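Local coordinates for sugar ABC transporter (Sugar-binding protein) (Bacillus halodurans, PDB 4YO7), which binds myo-inositol and probably serves as the solute-binding component of a bacterial ABC transporter for sugars or related polyols, at residues Gln89-Val94 against Val116-Met121; Ile105-Val110 against Ile127-Ala132; Ile48-Ser53 against Phe78-Ala83. All coordinates share one frame; numbering follows the deposited sequence.

Interaction 1: Gln89-Val94 against Val116-Met121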
loop_
_atom_site.group_PDB
_atom_site.type_symbol
_atom_site.label_atom_id
_atom_site.label_comp_id
_atom_site.label_asym_id
_atom_site.label_seq_id
_atom_site.Cartn_x
_atom_site.Cartn_y
_atom_site.Cartn_z
ATOM N N GLN A 89 -1.699 -4.915 19.678
ATOM C CA GLN A 89 -3.108 -4.573 19.551
ATOM C C GLN A 89 -3.788 -5.383 18.455
ATOM O O GLN A 89 -4.903 -5.865 18.653
ATOM C CB GLN A 89 -3.249 -3.076 19.289
ATOM C CG GLN A 89 -4.650 -2.562 19.247
ATOM C CD GLN A 89 -4.683 -1.049 19.469
ATOM O OE1 GLN A 89 -4.008 -0.532 20.357
ATOM N NE2 GLN A 89 -5.434 -0.340 18.651
ATOM N N GLN A 90 -3.127 -5.563 17.311
ATOM C CA GLN A 90 -3.716 -6.358 16.237
ATOM C C GLN A 90 -3.912 -7.798 16.675
ATOM O O GLN A 90 -4.960 -8.384 16.395
ATOM C CB GLN A 90 -2.873 -6.314 14.972
ATOM C CG GLN A 90 -3.551 -6.983 13.803
ATOM C CD GLN A 90 -2.937 -6.562 12.475
ATOM O OE1 GLN A 90 -1.784 -6.880 12.185
ATOM N NE2 GLN A 90 -3.698 -5.832 11.681
HETATM N N MSE A 91 -2.909 -8.377 17.347
HETATM C CA MSE A 91 -3.054 -9.732 17.879
HETATM C C MSE A 91 -4.215 -9.825 18.870
HETATM O O MSE A 91 -4.955 -10.796 18.823
HETATM C CB MSE A 91 -1.748 -10.211 18.540
HETATM C CG MSE A 91 -0.588 -10.291 17.573
HETATM SE SE MSE A 91 0.339 -11.958 17.791
HETATM C CE MSE A 91 -1.221 -13.127 17.469
ATOM N N ALA A 92 -4.405 -8.815 19.714
ATOM C CA ALA A 92 -5.503 -8.829 20.689
ATOM C C ALA A 92 -6.865 -8.728 19.998
ATOM O O ALA A 92 -7.831 -9.354 20.426
ATOM C CB ALA A 92 -5.343 -7.699 21.722
ATOM N N GLN A 93 -6.943 -7.958 18.921
ATOM C CA GLN A 93 -8.158 -7.874 18.130
ATOM C C GLN A 93 -8.502 -9.203 17.497
ATOM O O GLN A 93 -9.633 -9.657 17.544
ATOM C CB GLN A 93 -8.009 -6.763 17.073
ATOM C CG GLN A 93 -7.916 -5.410 17.737
ATOM C CD GLN A 93 -7.524 -4.257 16.827
ATOM O OE1 GLN A 93 -7.072 -4.450 15.701
ATOM N NE2 GLN A 93 -7.702 -3.029 17.333
ATOM N N VAL A 94 -7.511 -9.844 16.915
ATOM C CA VAL A 94 -7.726 -11.155 16.305
ATOM C C VAL A 94 -8.115 -12.213 17.334
ATOM O O VAL A 94 -9.023 -13.004 17.094
ATOM C CB VAL A 94 -6.468 -11.563 15.515
ATOM C CG1 VAL A 94 -6.563 -12.995 14.992
ATOM C CG2 VAL A 94 -6.299 -10.614 14.349
ATOM N N VAL A 116 2.467 -13.932 10.547
ATOM C CA VAL A 116 2.535 -15.401 10.525
ATOM C C VAL A 116 1.866 -16.000 11.752
ATOM O O VAL A 116 1.110 -16.970 11.652
ATOM C CB VAL A 116 4.003 -15.895 10.443
ATOM C CG1 VAL A 116 4.086 -17.424 10.495
ATOM C CG2 VAL A 116 4.633 -15.384 9.166
ATOM N N ASP A 117 2.130 -15.423 12.917
ATOM C CA ASP A 117 1.487 -15.894 14.135
ATOM C C ASP A 117 -0.038 -15.733 14.079
ATOM O O ASP A 117 -0.786 -16.602 14.551
ATOM C CB ASP A 117 2.036 -15.152 15.345
ATOM C CG ASP A 117 3.521 -15.372 15.543
ATOM O OD1 ASP A 117 4.002 -16.493 15.314
ATOM O OD2 ASP A 117 4.204 -14.408 15.908
ATOM N N ILE A 118 -0.491 -14.615 13.518
ATOM C CA ILE A 118 -1.914 -14.361 13.349
ATOM C C ILE A 118 -2.553 -15.412 12.451
ATOM O O ILE A 118 -3.570 -16.004 12.810
ATOM C CB ILE A 118 -2.147 -12.942 12.767
ATOM C CG1 ILE A 118 -1.853 -11.894 13.849
ATOM C CG2 ILE A 118 -3.569 -12.792 12.217
ATOM C CD1 ILE A 118 -1.866 -10.445 13.353
ATOM N N VAL A 119 -1.983 -15.643 11.271
ATOM C CA VAL A 119 -2.547 -16.648 10.376
ATOM C C VAL A 119 -2.529 -18.044 11.001
ATOM O O VAL A 119 -3.509 -18.785 10.898
ATOM C CB VAL A 119 -1.810 -16.641 9.020
ATOM C CG1 VAL A 119 -2.292 -17.768 8.132
ATOM C CG2 VAL A 119 -2.049 -15.340 8.320
ATOM N N ASN A 120 -1.447 -18.392 11.690
ATOM C CA ASN A 120 -1.390 -19.687 12.357
ATOM C C ASN A 120 -2.506 -19.862 13.373
ATOM O O ASN A 120 -3.159 -20.914 13.424
ATOM C CB ASN A 120 -0.043 -19.879 13.050
ATOM C CG ASN A 120 1.083 -20.144 12.069
ATOM O OD1 ASN A 120 0.859 -20.645 10.965
ATOM N ND2 ASN A 120 2.308 -19.833 12.479
HETATM N N MSE A 121 -2.732 -18.824 14.162
HETATM C CA MSE A 121 -3.736 -18.854 15.210
HETATM C C MSE A 121 -5.152 -18.966 14.648
HETATM O O MSE A 121 -5.968 -19.758 15.153
HETATM C CB MSE A 121 -3.583 -17.591 16.066
HETATM C CG MSE A 121 -4.496 -17.509 17.219
HETATM SE SE MSE A 121 -4.006 -15.975 18.325
HETATM C CE MSE A 121 -4.090 -14.477 17.110
#
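Ile-118 packs against Gln-90, Met-91 and Val-94, and in doing so illustrates how neighbouring helices meet in the alpha/beta fold of a periplasmic binding protein. Both helices lie on the same face of a parallel sheet and run almost parallel, their short segments 7° apart with axes 10.5 Å from each other. The interface is therefore made wholly by side chains. Ile-118 can be followed outward from CB, where it forks. One branch, CG2, is anti to the backbone N and sits against the isopropyl group of Val-94, at 4.1 Å from CG1 and just as far from CG2 of that valine. The other, CG1, lies beside the backbone N (chi1 -72°) and meets CE of Met-91, a residue modelled as selenomethionine. Beyond it the chain stays extended, and the terminal CD1 crosses the stem of Gln-90 at about a right angle. The amide at the end of that glutamine is occupied by other partners: OE1 is bonded to Val-110 N, while NE2 binds Asn-108 O, which fixes the group on which the isoleucine rests. Underneath, Ile-118 also touches Ile-129 and Val-94 touches Val-107, seating the helix pair on the sheet. On the outer side, the bend at chi3 (57°) turns CE of Met-91 in toward CG1 of Ile-118, while SE stays loosely beside CB of Asp-117. CE of Met-121, also selenomethionine, approaches Val-94 CG1, but the two selenomethionine methyls are modelled too close together and their exact placing is doubtful. A sounder detail is CD1 of Ile-118, 3.9 Å from CG of Gln-90.

Interaction 2: Ile105-Val110 against Ile127-Ala132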
loop_
_atom_site.group_PDB
_atom_site.type_symbol
_atom_site.label_atom_id
_atom_site.label_comp_id
_atom_site.label_asym_id
_atom_site.label_seq_id
_atom_site.Cartn_x
_atom_site.Cartn_y
_atom_site.Cartn_z
ATOM N N ILE A 105 -12.450 -13.478 9.183
ATOM C CA ILE A 105 -11.580 -12.398 9.640
ATOM C C ILE A 105 -10.867 -11.798 8.436
ATOM O O ILE A 105 -10.405 -12.519 7.574
ATOM C CB ILE A 105 -10.566 -12.899 10.666
ATOM C CG1 ILE A 105 -11.324 -13.316 11.931
ATOM C CG2 ILE A 105 -9.522 -11.836 10.985
ATOM C CD1 ILE A 105 -10.484 -14.060 12.947
ATOM N N ILE A 106 -10.810 -10.471 8.406
ATOM C CA ILE A 106 -9.992 -9.725 7.444
ATOM C C ILE A 106 -8.895 -9.030 8.236
ATOM O O ILE A 106 -9.190 -8.263 9.161
ATOM C CB ILE A 106 -10.792 -8.666 6.640
ATOM C CG1 ILE A 106 -11.955 -9.312 5.889
ATOM C CG2 ILE A 106 -9.853 -7.915 5.677
ATOM C CD1 ILE A 106 -12.908 -8.298 5.265
ATOM N N VAL A 107 -7.636 -9.301 7.870
ATOM C CA VAL A 107 -6.475 -8.610 8.451
ATOM C C VAL A 107 -5.625 -7.921 7.388
ATOM O O VAL A 107 -5.317 -8.493 6.355
ATOM C CB VAL A 107 -5.551 -9.577 9.223
ATOM C CG1 VAL A 107 -4.267 -8.882 9.700
ATOM C CG2 VAL A 107 -6.282 -10.150 10.408
ATOM N N ASN A 108 -5.269 -6.679 7.686
ATOM C CA ASN A 108 -4.221 -5.915 7.004
ATOM C C ASN A 108 -2.979 -5.847 7.964
ATOM O O ASN A 108 -3.008 -5.093 8.924
ATOM C CB ASN A 108 -4.830 -4.545 6.673
ATOM C CG ASN A 108 -3.841 -3.541 6.192
ATOM O OD1 ASN A 108 -3.595 -2.555 6.862
ATOM N ND2 ASN A 108 -3.313 -3.739 4.977
ATOM N N PRO A 109 -1.943 -6.701 7.767
ATOM C CA PRO A 109 -0.993 -6.922 8.879
ATOM C C PRO A 109 -0.081 -5.756 9.202
ATOM O O PRO A 109 0.493 -5.169 8.308
ATOM C CB PRO A 109 -0.112 -8.081 8.410
ATOM C CG PRO A 109 -0.636 -8.517 7.097
ATOM C CD PRO A 109 -1.803 -7.711 6.692
ATOM N N VAL A 110 0.075 -5.489 10.487
ATOM C CA VAL A 110 0.993 -4.478 10.961
ATOM C C VAL A 110 2.428 -4.800 10.579
ATOM O O VAL A 110 3.167 -3.912 10.171
ATOM C CB VAL A 110 0.836 -4.310 12.485
ATOM C CG1 VAL A 110 1.962 -3.451 13.088
ATOM C CG2 VAL A 110 -0.542 -3.713 12.762
ATOM N N ILE A 127 -11.189 -20.710 11.370
ATOM C CA ILE A 127 -11.934 -19.546 10.871
ATOM C C ILE A 127 -11.232 -19.043 9.606
ATOM O O ILE A 127 -10.027 -18.933 9.577
ATOM C CB ILE A 127 -12.003 -18.423 11.936
ATOM C CG1 ILE A 127 -12.719 -18.922 13.201
ATOM C CG2 ILE A 127 -12.691 -17.166 11.396
ATOM C CD1 ILE A 127 -12.698 -17.922 14.365
ATOM N N PRO A 128 -11.979 -18.785 8.529
ATOM C CA PRO A 128 -11.303 -18.215 7.348
ATOM C C PRO A 128 -10.646 -16.870 7.616
ATOM O O PRO A 128 -11.206 -16.014 8.288
ATOM C CB PRO A 128 -12.423 -18.046 6.321
ATOM C CG PRO A 128 -13.604 -18.772 6.843
ATOM C CD PRO A 128 -13.410 -19.071 8.293
ATOM N N ILE A 129 -9.461 -16.675 7.055
ATOM C CA ILE A 129 -8.758 -15.402 7.203
ATOM C C ILE A 129 -8.335 -14.869 5.828
ATOM O O ILE A 129 -7.625 -15.533 5.044
ATOM C CB ILE A 129 -7.561 -15.531 8.136
ATOM C CG1 ILE A 129 -6.840 -14.158 8.219
ATOM C CG2 ILE A 129 -6.643 -16.688 7.753
ATOM C CD1 ILE A 129 -6.014 -13.990 9.393
ATOM N N ILE A 130 -8.821 -13.670 5.556
ATOM C CA ILE A 130 -8.556 -12.969 4.317
ATOM C C ILE A 130 -7.493 -11.929 4.631
ATOM O O ILE A 130 -7.671 -11.133 5.544
ATOM C CB ILE A 130 -9.822 -12.255 3.767
ATOM C CG1 ILE A 130 -11.024 -13.216 3.558
ATOM C CG2 ILE A 130 -9.501 -11.463 2.484
ATOM C CD1 ILE A 130 -10.740 -14.639 3.184
ATOM N N ILE A 131 -6.399 -11.924 3.879
ATOM C CA ILE A 131 -5.343 -10.909 4.040
ATOM C C ILE A 131 -5.546 -9.822 2.981
ATOM O O ILE A 131 -5.672 -10.099 1.794
ATOM C CB ILE A 131 -3.945 -11.530 3.922
ATOM C CG1 ILE A 131 -3.739 -12.612 4.996
ATOM C CG2 ILE A 131 -2.839 -10.444 3.962
ATOM C CD1 ILE A 131 -3.750 -12.134 6.409
ATOM N N ALA A 132 -5.626 -8.574 3.438
ATOM C CA ALA A 132 -5.832 -7.460 2.542
ATOM C C ALA A 132 -4.623 -6.529 2.494
ATOM O O ALA A 132 -4.097 -6.135 3.540
ATOM C CB ALA A 132 -7.065 -6.674 2.955
#
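Ile-105, Ile-106 and Val-107 pair in parallel with Ile-129, Ile-130 and Ile-131, closing a beta-alpha-beta crossover of the Rossmann-like sheet through helix 112-125. Backbone bonds form the first group. Ile-105 donates to Pro-128 O and accepts from Ile-130 N; Val-107 repeats the pattern with Ile-130 O and Ala-132 N, the last bond being 2.9 Å from Ala-132 N to Val-107 O. CA-H...O contacts fill in between, such as Ile-131 CA to Val-107 O at 3.3 Å.

Apolar contacts come next. On the face turned to helices 87-100 and 112-125, Ile-129 has CG1 anti to the backbone N (chi1 179°), which carries CD1 across to Val-107 CG2 at 4.0 Å. Pro-109 CD meets Ile-131 CG2 at the same distance, the two side chains nearly perpendicular. On the face turned to helix 284-299, Ile-106 CG2 touches Ala-132 CB at 4.1 Å.

A side-chain amide forms the last group. Asn-108 OD1 is held by Ser-53 OG, ND2 has a weak second bond to Asn-133 OD1 of the inositol pocket, and the whole group is buried. A leucine in its place would probably leave Ala-132 O and Ser-53 OG without these partners beside the ligand. The 2.9 Å bond from Asn-108 ND2 to Ala-132 O is almost straight (176°): the oxygen lies in the Asn-108 amide plane, whereas ND2 stands 30° off the Ala-132 carbonyl plane.

Interaction 3: Ile48-Ser53 against Phe78-Ala83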
loop_
_atom_site.group_PDB
_atom_site.type_symbol
_atom_site.label_atom_id
_atom_site.label_comp_id
_atom_site.label_asym_id
_atom_site.label_seq_id
_atom_site.Cartn_x
_atom_site.Cartn_y
_atom_site.Cartn_z
ATOM N N ILE A 48 -18.260 -10.630 10.709
ATOM C CA ILE A 48 -16.914 -10.557 10.180
ATOM C C ILE A 48 -16.109 -9.570 11.005
ATOM O O ILE A 48 -16.544 -8.446 11.212
ATOM C CB ILE A 48 -16.913 -10.169 8.699
ATOM C CG1 ILE A 48 -17.467 -11.339 7.883
ATOM C CG2 ILE A 48 -15.501 -9.826 8.205
ATOM C CD1 ILE A 48 -17.717 -11.044 6.414
ATOM N N GLY A 49 -14.929 -10.007 11.449
ATOM C CA GLY A 49 -14.028 -9.145 12.194
ATOM C C GLY A 49 -12.947 -8.622 11.265
ATOM O O GLY A 49 -12.352 -9.387 10.549
ATOM N N VAL A 50 -12.709 -7.316 11.296
ATOM C CA VAL A 50 -11.702 -6.681 10.455
ATOM C C VAL A 50 -10.700 -5.948 11.324
ATOM O O VAL A 50 -11.096 -5.208 12.221
ATOM C CB VAL A 50 -12.355 -5.687 9.502
ATOM C CG1 VAL A 50 -11.344 -5.038 8.548
ATOM C CG2 VAL A 50 -13.427 -6.399 8.723
ATOM N N SER A 51 -9.417 -6.161 11.067
ATOM C CA SER A 51 -8.368 -5.387 11.728
ATOM C C SER A 51 -7.474 -4.760 10.681
ATOM O O SER A 51 -6.688 -5.454 10.046
ATOM C CB SER A 51 -7.544 -6.255 12.676
ATOM O OG SER A 51 -6.460 -5.511 13.253
ATOM N N ILE A 52 -7.607 -3.439 10.520
ATOM C CA ILE A 52 -6.775 -2.711 9.578
ATOM C C ILE A 52 -5.542 -2.220 10.340
ATOM O O ILE A 52 -5.636 -1.927 11.516
ATOM C CB ILE A 52 -7.554 -1.554 8.914
ATOM C CG1 ILE A 52 -6.830 -1.050 7.665
ATOM C CG2 ILE A 52 -7.848 -0.419 9.897
ATOM C CD1 ILE A 52 -7.719 -0.244 6.744
ATOM N N SER A 53 -4.381 -2.181 9.696
ATOM C CA SER A 53 -3.157 -1.782 10.408
ATOM C C SER A 53 -3.245 -0.385 11.010
ATOM O O SER A 53 -2.801 -0.181 12.133
ATOM C CB SER A 53 -1.922 -1.863 9.488
ATOM O OG SER A 53 -2.021 -0.959 8.414
ATOM N N PHE A 78 -20.410 -6.321 10.924
ATOM C CA PHE A 78 -18.953 -6.147 10.775
ATOM C C PHE A 78 -18.350 -5.429 11.970
ATOM O O PHE A 78 -18.926 -4.476 12.483
ATOM C CB PHE A 78 -18.628 -5.370 9.494
ATOM C CG PHE A 78 -18.898 -6.148 8.242
ATOM C CD1 PHE A 78 -20.189 -6.352 7.804
ATOM C CD2 PHE A 78 -17.860 -6.688 7.513
ATOM C CE1 PHE A 78 -20.433 -7.074 6.662
ATOM C CE2 PHE A 78 -18.110 -7.408 6.364
ATOM C CZ PHE A 78 -19.388 -7.592 5.946
ATOM N N ILE A 79 -17.193 -5.901 12.430
ATOM C CA ILE A 79 -16.440 -5.216 13.477
ATOM C C ILE A 79 -15.215 -4.630 12.816
ATOM O O ILE A 79 -14.320 -5.366 12.426
ATOM C CB ILE A 79 -16.008 -6.155 14.615
ATOM C CG1 ILE A 79 -17.230 -6.848 15.232
ATOM C CG2 ILE A 79 -15.266 -5.382 15.694
ATOM C CD1 ILE A 79 -16.851 -8.033 16.090
ATOM N N PHE A 80 -15.194 -3.305 12.664
ATOM C CA PHE A 80 -14.076 -2.616 12.003
ATOM C C PHE A 80 -13.132 -2.059 13.051
ATOM O O PHE A 80 -13.403 -1.021 13.655
ATOM C CB PHE A 80 -14.578 -1.497 11.079
ATOM C CG PHE A 80 -15.103 -1.999 9.772
ATOM C CD1 PHE A 80 -16.467 -2.041 9.533
ATOM C CD2 PHE A 80 -14.228 -2.487 8.794
ATOM C CE1 PHE A 80 -16.956 -2.518 8.339
ATOM C CE2 PHE A 80 -14.731 -2.977 7.586
ATOM C CZ PHE A 80 -16.103 -2.983 7.375
ATOM N N SER A 81 -12.017 -2.747 13.246
ATOM C CA SER A 81 -11.026 -2.389 14.250
ATOM C C SER A 81 -9.758 -1.843 13.602
ATOM O O SER A 81 -9.451 -2.152 12.456
ATOM C CB SER A 81 -10.656 -3.610 15.108
ATOM O OG SER A 81 -11.811 -4.101 15.782
ATOM N N ASP A 82 -9.045 -1.029 14.365
ATOM C CA ASP A 82 -7.851 -0.312 13.919
ATOM C C ASP A 82 -6.713 -0.664 14.880
ATOM O O ASP A 82 -6.813 -0.409 16.076
ATOM C CB ASP A 82 -8.139 1.201 13.919
ATOM C CG ASP A 82 -6.938 2.060 13.579
ATOM O OD1 ASP A 82 -5.840 1.561 13.266
ATOM O OD2 ASP A 82 -7.131 3.297 13.604
ATOM N N ALA A 83 -5.652 -1.263 14.358
ATOM C CA ALA A 83 -4.532 -1.702 15.191
ATOM C C ALA A 83 -3.600 -0.565 15.589
ATOM O O ALA A 83 -2.746 -0.764 16.441
ATOM C CB ALA A 83 -3.738 -2.776 14.486
#
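Phe-78 and Phe-80 lie alongside Ile-48 and Val-50, each ring pointing the same way as the aliphatic chain it accompanies. The rings get there by closely similar torsions: in both, CG is anti to the carbonyl carbon (chi1 -70° for Phe-78, -78° for Phe-80), which swings the ring back toward the neighbouring strand. The CE2 corner of Phe-78 comes to 3.7 Å from Ile-48 CD1. One pair further along, CD2 of Phe-80 is 3.8 Å from Val-50 CB, and its CE2 is equally close to CG2 of that valine. Helices 57-70 and 284-299 close over this face.

Ile-52 departs from the pattern. Its CG1 is anti to the backbone N and carries the chain away toward Gln-63, whereas CG2 takes the place between N and the carbonyl carbon and presses on Ser-81 O at 3.5 Å. Its bridge partner on the same face, Asp-82, with its carboxylate turned so that OD1 accepts from Gln-84 N, forms an Asx turn at the strand end.

The reverse face, under helix 87-100, is smaller and more polar. Gly-49 offers no side chain opposite Ile-79; Ser-51 points OG to Gln-93 OE1 and Gln-90 NE2, so that this buried hydroxyl has two amide partners.

Five backbone bonds hold the strands in register, from Ile-79 N to Ile-48 O (2.9 Å) through Ala-83 N to Ile-52 O, also 2.9 Å. This is a parallel pair joined by a beta-alpha-beta crossover through helix 57-70, at the edge of the sheet of a type I periplasmic binding protein fold.

From the N terminus, interaction 3 comes first: residues 48-53 are joined by 78-83 after helix 57-70, and this loop is complete before the others begin. Interaction 1 then opens at 89-94 and interaction 2 at 105-110; 116-121 closes the former and 127-132 the latter, so these two cross. Strands 46-52 and 104-107 are sheet neighbours, which makes interactions 2 and 3 successive parts of one sheet whose order begins 76-82, 46-52, 104-107, 129-132. Interaction 1 pairs helices on one face of it. Glutamines of helix 87-100 stitch the layers: Gln-89 and Gln-93 reach interaction 3, and Gln-90 reaches both interactions 2 and 3.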